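Local coordinates for protein putative cytochrome P450 120 (Synechocystis sp., PDB 2VE3) that binds heme and retinoic acid and, as a member of the cytochrome P450 family, probably acts as a monooxygenase, at residues A[209-214]-A[243-248]; A[264-269]-A[302-307]; A[296-301]-A[404-409]. All blocks are in the same frame, centred on the assembly; numbering follows the deposited sequence.

Contact 1 (A[209-214]-A[243-248]); sequences KIIKAR and ELKDQI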
# COMPACT_ATOMS: atom_id res chain seq x y z
N LYS A 209 20.87 -13.85 7.71
CA LYS A 209 21.97 -14.33 6.86
C LYS A 209 22.39 -13.27 5.85
O LYS A 209 23.58 -12.98 5.71
CB LYS A 209 21.60 -15.63 6.14
CG LYS A 209 21.57 -16.88 7.02
CD LYS A 209 22.91 -17.61 7.00
CE LYS A 209 22.95 -18.76 8.02
NZ LYS A 209 24.35 -19.13 8.42
N ILE A 210 21.40 -12.71 5.15
CA ILE A 210 21.63 -11.67 4.15
C ILE A 210 22.34 -10.46 4.76
O ILE A 210 23.24 -9.90 4.14
CB ILE A 210 20.31 -11.22 3.47
CG1 ILE A 210 19.78 -12.30 2.53
CG2 ILE A 210 20.51 -9.92 2.70
CD1 ILE A 210 18.32 -12.16 2.23
N ILE A 211 21.94 -10.07 5.97
CA ILE A 211 22.55 -8.92 6.68
C ILE A 211 24.01 -9.18 7.10
O ILE A 211 24.87 -8.32 6.90
CB ILE A 211 21.69 -8.46 7.90
CG1 ILE A 211 20.43 -7.73 7.42
CG2 ILE A 211 22.47 -7.55 8.85
CD1 ILE A 211 19.32 -7.65 8.47
N LYS A 212 24.28 -10.36 7.67
CA LYS A 212 25.65 -10.76 8.05
C LYS A 212 26.62 -10.84 6.86
O LYS A 212 27.82 -10.63 7.01
CB LYS A 212 25.64 -12.10 8.80
CG LYS A 212 24.86 -12.08 10.13
CD LYS A 212 25.68 -11.45 11.26
CE LYS A 212 25.03 -11.67 12.61
NZ LYS A 212 24.67 -13.11 12.80
N ALA A 213 26.09 -11.16 5.69
CA ALA A 213 26.87 -11.14 4.46
C ALA A 213 27.27 -9.71 4.09
O ALA A 213 28.44 -9.45 3.79
CB ALA A 213 26.10 -11.80 3.33
N ARG A 214 26.30 -8.79 4.13
CA ARG A 214 26.51 -7.39 3.73
C ARG A 214 27.46 -6.63 4.66
O ARG A 214 28.14 -5.69 4.24
CB ARG A 214 25.15 -6.67 3.60
CG ARG A 214 25.22 -5.15 3.44
CD ARG A 214 25.65 -4.72 2.05
NE ARG A 214 24.59 -5.01 1.08
CZ ARG A 214 23.87 -4.09 0.44
NH1 ARG A 214 24.10 -2.80 0.62
NH2 ARG A 214 22.93 -4.49 -0.41
N GLU A 243 15.93 -5.12 15.05
CA GLU A 243 15.33 -3.96 14.40
C GLU A 243 15.61 -3.89 12.89
O GLU A 243 14.70 -3.57 12.09
CB GLU A 243 15.72 -2.65 15.09
CG GLU A 243 15.32 -1.43 14.27
CD GLU A 243 14.99 -0.21 15.08
OE1 GLU A 243 15.38 -0.14 16.29
OE2 GLU A 243 14.33 0.69 14.49
N LEU A 244 16.85 -4.19 12.51
CA LEU A 244 17.26 -4.27 11.10
C LEU A 244 16.40 -5.24 10.29
O LEU A 244 15.98 -4.93 9.18
CB LEU A 244 18.72 -4.71 11.00
CG LEU A 244 19.85 -3.74 11.35
CD1 LEU A 244 21.22 -4.45 11.39
CD2 LEU A 244 19.87 -2.59 10.37
N LYS A 245 16.15 -6.41 10.87
CA LYS A 245 15.35 -7.43 10.21
C LYS A 245 13.86 -7.06 10.10
O LYS A 245 13.25 -7.29 9.07
CB LYS A 245 15.55 -8.77 10.90
CG LYS A 245 17.02 -9.16 11.03
CD LYS A 245 17.21 -10.61 11.40
CE LYS A 245 16.56 -10.99 12.69
NZ LYS A 245 16.84 -12.43 12.94
N ASP A 246 13.30 -6.50 11.18
CA ASP A 246 11.91 -6.02 11.18
C ASP A 246 11.70 -4.87 10.19
O ASP A 246 10.66 -4.79 9.55
CB ASP A 246 11.49 -5.58 12.59
CG ASP A 246 10.90 -6.72 13.42
OD1 ASP A 246 10.93 -7.88 12.97
OD2 ASP A 246 10.39 -6.45 14.54
N GLN A 247 12.70 -4.00 10.08
CA GLN A 247 12.62 -2.84 9.18
C GLN A 247 12.66 -3.22 7.68
O GLN A 247 11.89 -2.67 6.90
CB GLN A 247 13.66 -1.76 9.52
CG GLN A 247 13.53 -1.11 10.93
CD GLN A 247 12.27 -0.24 11.13
OE1 GLN A 247 11.34 -0.26 10.32
NE2 GLN A 247 12.25 0.52 12.21
N ILE A 248 13.55 -4.15 7.29
CA ILE A 248 13.56 -4.59 5.89
C ILE A 248 12.37 -5.45 5.56
O ILE A 248 11.86 -5.38 4.47
CB ILE A 248 14.84 -5.36 5.42
CG1 ILE A 248 15.48 -6.14 6.57
CG2 ILE A 248 15.79 -4.41 4.70
CD1 ILE A 248 16.70 -7.02 6.16
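I211 drives the end of its longer branch into a small platform made by L244, K245 and I248 on the opposing helix. Its CB points at that helix; with CG1 anti to the carbonyl carbon (chi1 -73°) and the chain continuing almost straight, CD1 becomes the leading atom. I211 and I248 run antiparallel alongside one another, their CD1 methyls 3.5 Å apart. L244 and K245 are met at a slant instead: I211 CD1 sits 3.9 Å from L244 CB and 3.8 Å from K245 CG, while the CG2 branch of I211 comes within 4.2 Å of L244 CD1. K245 suits this border because its methylenes serve as apolar surface, while NZ turns off to a salt bridge with E208, about one turn before I211 on its own helix. An alanine in place of I211 would lack both branches, and I248 CD1, K245 CG and the L244 side chain would probably be left facing a gap. The segment axes approach to 10.9 Å at 113°, a steep crossing that confines the touching residues to I211 against L244, K245 and I248. In P450 nomenclature this is helix G lying over the start of helix I. Between the two segments the chemistry is apolar; the polar links between the helices are the salt bridges K245-E208 and D246-R200.

Contact 2 (A[264-269]-A[302-307]); sequences SSFCLL and PYLDQV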
# COMPACT_ATOMS: atom_id res chain seq x y z
N SER A 264 -2.18 -3.89 -10.71
CA SER A 264 -3.35 -4.63 -11.20
C SER A 264 -4.51 -3.67 -11.45
O SER A 264 -5.22 -3.81 -12.45
CB SER A 264 -3.81 -5.77 -10.28
OG SER A 264 -3.96 -5.34 -8.94
N SER A 265 -4.69 -2.70 -10.55
CA SER A 265 -5.70 -1.65 -10.73
C SER A 265 -5.48 -0.87 -12.01
O SER A 265 -6.43 -0.65 -12.75
CB SER A 265 -5.76 -0.70 -9.54
OG SER A 265 -6.10 -1.41 -8.36
N PHE A 266 -4.24 -0.45 -12.26
CA PHE A 266 -3.87 0.28 -13.49
C PHE A 266 -4.12 -0.57 -14.74
O PHE A 266 -4.57 -0.08 -15.78
CB PHE A 266 -2.40 0.72 -13.46
CG PHE A 266 -1.92 1.38 -14.73
CD1 PHE A 266 -2.05 2.76 -14.90
CD2 PHE A 266 -1.38 0.61 -15.76
CE1 PHE A 266 -1.64 3.36 -16.08
CE2 PHE A 266 -0.98 1.22 -16.97
CZ PHE A 266 -1.10 2.60 -17.11
N CYS A 267 -3.79 -1.86 -14.63
CA CYS A 267 -4.00 -2.79 -15.74
C CYS A 267 -5.49 -3.04 -15.93
O CYS A 267 -5.96 -3.15 -17.06
CB CYS A 267 -3.28 -4.11 -15.49
SG CYS A 267 -1.51 -4.01 -15.50
N LEU A 268 -6.21 -3.15 -14.82
CA LEU A 268 -7.66 -3.25 -14.88
C LEU A 268 -8.26 -2.00 -15.54
O LEU A 268 -8.94 -2.11 -16.58
CB LEU A 268 -8.24 -3.48 -13.48
CG LEU A 268 -9.75 -3.59 -13.25
CD1 LEU A 268 -10.41 -4.59 -14.19
CD2 LEU A 268 -10.06 -3.94 -11.79
N LEU A 269 -7.99 -0.82 -14.98
CA LEU A 269 -8.64 0.42 -15.45
C LEU A 269 -8.25 0.93 -16.84
O LEU A 269 -9.09 1.43 -17.60
CB LEU A 269 -8.50 1.53 -14.41
CG LEU A 269 -9.23 1.24 -13.11
CD1 LEU A 269 -8.71 2.13 -11.94
CD2 LEU A 269 -10.72 1.41 -13.34
N PRO A 302 2.83 14.86 -17.17
CA PRO A 302 1.73 15.45 -16.40
C PRO A 302 0.37 14.74 -16.55
O PRO A 302 -0.38 14.66 -15.57
CB PRO A 302 1.64 16.88 -16.95
CG PRO A 302 2.24 16.81 -18.31
CD PRO A 302 3.38 15.85 -18.13
N TYR A 303 0.03 14.29 -17.75
CA TYR A 303 -1.23 13.59 -17.93
C TYR A 303 -1.22 12.20 -17.27
O TYR A 303 -2.20 11.81 -16.65
CB TYR A 303 -1.63 13.47 -19.40
CG TYR A 303 -2.95 12.77 -19.56
CD1 TYR A 303 -4.14 13.40 -19.20
CD2 TYR A 303 -3.01 11.45 -20.02
CE1 TYR A 303 -5.35 12.76 -19.33
CE2 TYR A 303 -4.23 10.79 -20.13
CZ TYR A 303 -5.38 11.45 -19.79
OH TYR A 303 -6.58 10.82 -19.91
N LEU A 304 -0.11 11.47 -17.40
CA LEU A 304 0.03 10.17 -16.73
C LEU A 304 -0.06 10.37 -15.22
O LEU A 304 -0.73 9.59 -14.52
CB LEU A 304 1.34 9.46 -17.12
CG LEU A 304 1.66 8.13 -16.43
CD1 LEU A 304 0.57 7.08 -16.67
CD2 LEU A 304 3.00 7.58 -16.86
N ASP A 305 0.59 11.42 -14.72
CA ASP A 305 0.43 11.84 -13.33
C ASP A 305 -1.03 11.86 -12.88
O ASP A 305 -1.35 11.33 -11.81
CB ASP A 305 1.04 13.23 -13.10
CG ASP A 305 2.54 13.20 -12.92
OD1 ASP A 305 3.17 12.12 -12.91
OD2 ASP A 305 3.11 14.31 -12.80
N GLN A 306 -1.91 12.48 -13.68
CA GLN A 306 -3.35 12.54 -13.40
C GLN A 306 -4.04 11.17 -13.35
O GLN A 306 -4.87 10.91 -12.48
CB GLN A 306 -4.07 13.37 -14.45
CG GLN A 306 -3.85 14.88 -14.33
CD GLN A 306 -4.68 15.63 -15.36
OE1 GLN A 306 -5.87 15.34 -15.57
NE2 GLN A 306 -4.05 16.60 -16.01
N VAL A 307 -3.73 10.32 -14.33
CA VAL A 307 -4.30 8.97 -14.42
C VAL A 307 -3.94 8.17 -13.15
O VAL A 307 -4.78 7.45 -12.57
CB VAL A 307 -3.77 8.27 -15.69
CG1 VAL A 307 -4.15 6.80 -15.72
CG2 VAL A 307 -4.27 8.99 -16.92
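The ring of F266 is the flat group here, and it presents its CE1 corner to two aliphatic side chains of helix 302-314. L304 CD1 lies 4.4 Å from F266 CE1, and V307 CG1 lies 4.3 Å from the same carbon; both methyls approach the ring obliquely. Farther round, F266 CZ rests 3.5 Å from A405 CB of helix 394-411, and L308 also touches the phenyl group, so helices 302-314 and 394-411 both contribute to the ring's surroundings. CG of F266 stands trans to the backbone N (chi1 176°), which carries the ring out from its helix until CE1 faces both L304 CD1 and V307 CG1.

The two aliphatic partners are one turn apart on their helix and act as a pair. V307 is directed at helix 241-272 from its CB onward, whereas L304 gets there through its branch end, CD1. A phenylalanine suits the position because a long, rigid group bridges backbones whose nearest CA atoms, those of F266 and V307, are 8.8 Å apart. Valine and leucine suit the other side because they offer branched methyls, CG1 and CD1, that can both reach CE1 from one turn apart on the helix.

E283 of helix 274-285 accepts hydrogen bonds from Y303 N and L304 N at the start of helix 302-314, and D305 forms a salt bridge with K402. In P450 terms, the long central helix meets helix K here, within the conserved helical core of the fold. A405 touches both F266 and L304 and so is shared by the two sides. The chemistry is that of buried, rather loose apolar contacts, which implies cohesion from the exclusion of water, with no directional bond between the two segments.

Contact 3 (A[296-301]-A[404-409]); sequences ETLKKM and FATRLI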
# COMPACT_ATOMS: atom_id res chain seq x y z
N GLU A 296 14.46 11.99 -15.55
CA GLU A 296 13.97 13.30 -15.96
C GLU A 296 12.90 13.16 -17.06
O GLU A 296 12.06 14.04 -17.23
CB GLU A 296 15.12 14.23 -16.39
CG GLU A 296 16.37 14.22 -15.47
CD GLU A 296 16.05 14.37 -13.96
OE1 GLU A 296 16.04 13.34 -13.25
OE2 GLU A 296 15.82 15.52 -13.50
N THR A 297 12.93 12.04 -17.79
CA THR A 297 11.91 11.73 -18.80
C THR A 297 10.52 11.45 -18.17
O THR A 297 9.50 11.98 -18.64
CB THR A 297 12.35 10.56 -19.69
OG1 THR A 297 13.46 10.98 -20.50
CG2 THR A 297 11.22 10.07 -20.60
N LEU A 298 10.51 10.64 -17.12
CA LEU A 298 9.28 10.34 -16.37
C LEU A 298 8.69 11.57 -15.66
O LEU A 298 7.51 11.57 -15.30
CB LEU A 298 9.56 9.24 -15.34
CG LEU A 298 10.04 7.87 -15.82
CD1 LEU A 298 10.59 7.06 -14.65
CD2 LEU A 298 8.93 7.10 -16.55
N LYS A 299 9.52 12.59 -15.45
CA LYS A 299 9.05 13.87 -14.88
C LYS A 299 8.40 14.78 -15.91
O LYS A 299 7.95 15.88 -15.59
CB LYS A 299 10.20 14.61 -14.18
CG LYS A 299 10.50 14.10 -12.79
CD LYS A 299 11.92 14.47 -12.40
CE LYS A 299 12.27 13.99 -11.00
NZ LYS A 299 12.30 12.51 -10.91
N LYS A 300 8.35 14.31 -17.16
CA LYS A 300 7.67 15.02 -18.25
C LYS A 300 6.33 14.36 -18.61
O LYS A 300 5.91 14.34 -19.77
CB LYS A 300 8.57 15.07 -19.49
CG LYS A 300 9.86 15.89 -19.34
CD LYS A 300 10.31 16.38 -20.72
CE LYS A 300 11.68 17.08 -20.68
NZ LYS A 300 12.80 16.11 -20.85
N MET A 301 5.65 13.82 -17.61
CA MET A 301 4.40 13.09 -17.87
C MET A 301 3.25 13.59 -16.99
O MET A 301 2.76 12.84 -16.15
CB MET A 301 4.61 11.58 -17.68
CG MET A 301 5.52 10.93 -18.71
SD MET A 301 6.18 9.32 -18.20
CE MET A 301 7.25 8.99 -19.60
N PHE A 404 6.31 1.55 -14.98
CA PHE A 404 5.54 0.41 -15.49
C PHE A 404 4.46 0.85 -16.48
O PHE A 404 4.30 0.24 -17.54
CB PHE A 404 4.86 -0.36 -14.34
CG PHE A 404 4.00 -1.49 -14.80
CD1 PHE A 404 4.53 -2.75 -15.01
CD2 PHE A 404 2.64 -1.29 -15.03
CE1 PHE A 404 3.73 -3.81 -15.43
CE2 PHE A 404 1.83 -2.34 -15.45
CZ PHE A 404 2.37 -3.61 -15.65
N ALA A 405 3.73 1.88 -16.11
CA ALA A 405 2.69 2.45 -16.95
C ALA A 405 3.29 2.83 -18.30
O ALA A 405 2.70 2.54 -19.35
CB ALA A 405 2.09 3.66 -16.27
N THR A 406 4.48 3.44 -18.25
CA THR A 406 5.16 3.94 -19.42
C THR A 406 5.62 2.82 -20.34
O THR A 406 5.28 2.81 -21.52
CB THR A 406 6.35 4.88 -19.03
OG1 THR A 406 5.84 6.08 -18.44
CG2 THR A 406 7.20 5.25 -20.25
N ARG A 407 6.37 1.86 -19.81
CA ARG A 407 6.84 0.73 -20.61
C ARG A 407 5.74 -0.16 -21.17
O ARG A 407 5.88 -0.71 -22.26
CB ARG A 407 7.85 -0.10 -19.84
CG ARG A 407 9.16 0.60 -19.59
CD ARG A 407 9.82 1.04 -20.88
NE ARG A 407 11.24 1.26 -20.67
CZ ARG A 407 12.06 1.88 -21.52
NH1 ARG A 407 11.59 2.37 -22.67
NH2 ARG A 407 13.35 2.01 -21.21
N LEU A 408 4.66 -0.32 -20.41
CA LEU A 408 3.55 -1.15 -20.84
C LEU A 408 2.78 -0.50 -21.99
O LEU A 408 2.48 -1.16 -22.99
CB LEU A 408 2.60 -1.47 -19.67
CG LEU A 408 1.31 -2.23 -20.04
CD1 LEU A 408 1.59 -3.61 -20.60
CD2 LEU A 408 0.36 -2.31 -18.85
N ILE A 409 2.47 0.78 -21.85
CA ILE A 409 1.71 1.48 -22.89
C ILE A 409 2.53 1.72 -24.17
O ILE A 409 2.00 1.63 -25.28
CB ILE A 409 1.02 2.76 -22.33
CG1 ILE A 409 -0.18 2.34 -21.48
CG2 ILE A 409 0.55 3.68 -23.48
CD1 ILE A 409 -0.91 3.46 -20.77
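T406 contributes the most buried surface, and M301 and L298 close on it from the other segment. M301 comes nearest: its sulfur, SD, lies 3.3 Å from T406 OG1, and its chain is extended beyond CG (chi3 -176°), carrying the terminal methyl on past the threonine. M301 CE lies 3.4 Å from T406 OG1 and 3.8 Å from T406 CG2, touching both branches. L298 reaches the same hydroxyl with one branch only, L298 CD2 being 3.8 Å from T406 OG1.

The hydroxyl seems oddly placed among methyls and a sulfur, but it has a polar partner on its own helix: T406 OG1 is hydrogen-bonded to K402 O, one turn earlier. With chi1 at -68°, OG1 lies beside the backbone N and within range of that carbonyl. A threonine therefore suits the site, satisfying its oxygen within the helix while CG2 provides apolar surface. The flexible, polarisable methionine can lie against such a mixed neighbour, and the leucine fills in alongside. The side chain of K402 binds segment 296-301 too: K402 NZ is hydrogen-bonded to L298 O.

M301 stands at the N-cap position of helix 302-314, after the turn at K299 and K300 that follows the short helix 295-298; its side chain turns to T406. The contact packs this junction against helix 394-411, helix L of the P450 fold. L121 of helix 121-137 covers L298, and helix 274-285 supplies E283 against M301 and Q284 against T406.

Overall arrangement
Following the chain, contact 1 comes first, pairing helix 192-215 with the start of helix 241-272 and closing a loop of 28 residues. Contact 2 then opens near the far end of that long helix and closes 32 residues later on helix 302-314. Contact 3 opens inside this loop, at 296-301, and closes only on helix 394-411, 102 residues on, so contacts 2 and 3 cross while contact 1 stands in series before both. Contacts 2 and 3 touch, their centres 11 Å apart, and form one helical cluster. Contact 1 lies on the opposite side of the chain's centre from contact 2, with helix 241-272 spanning between them.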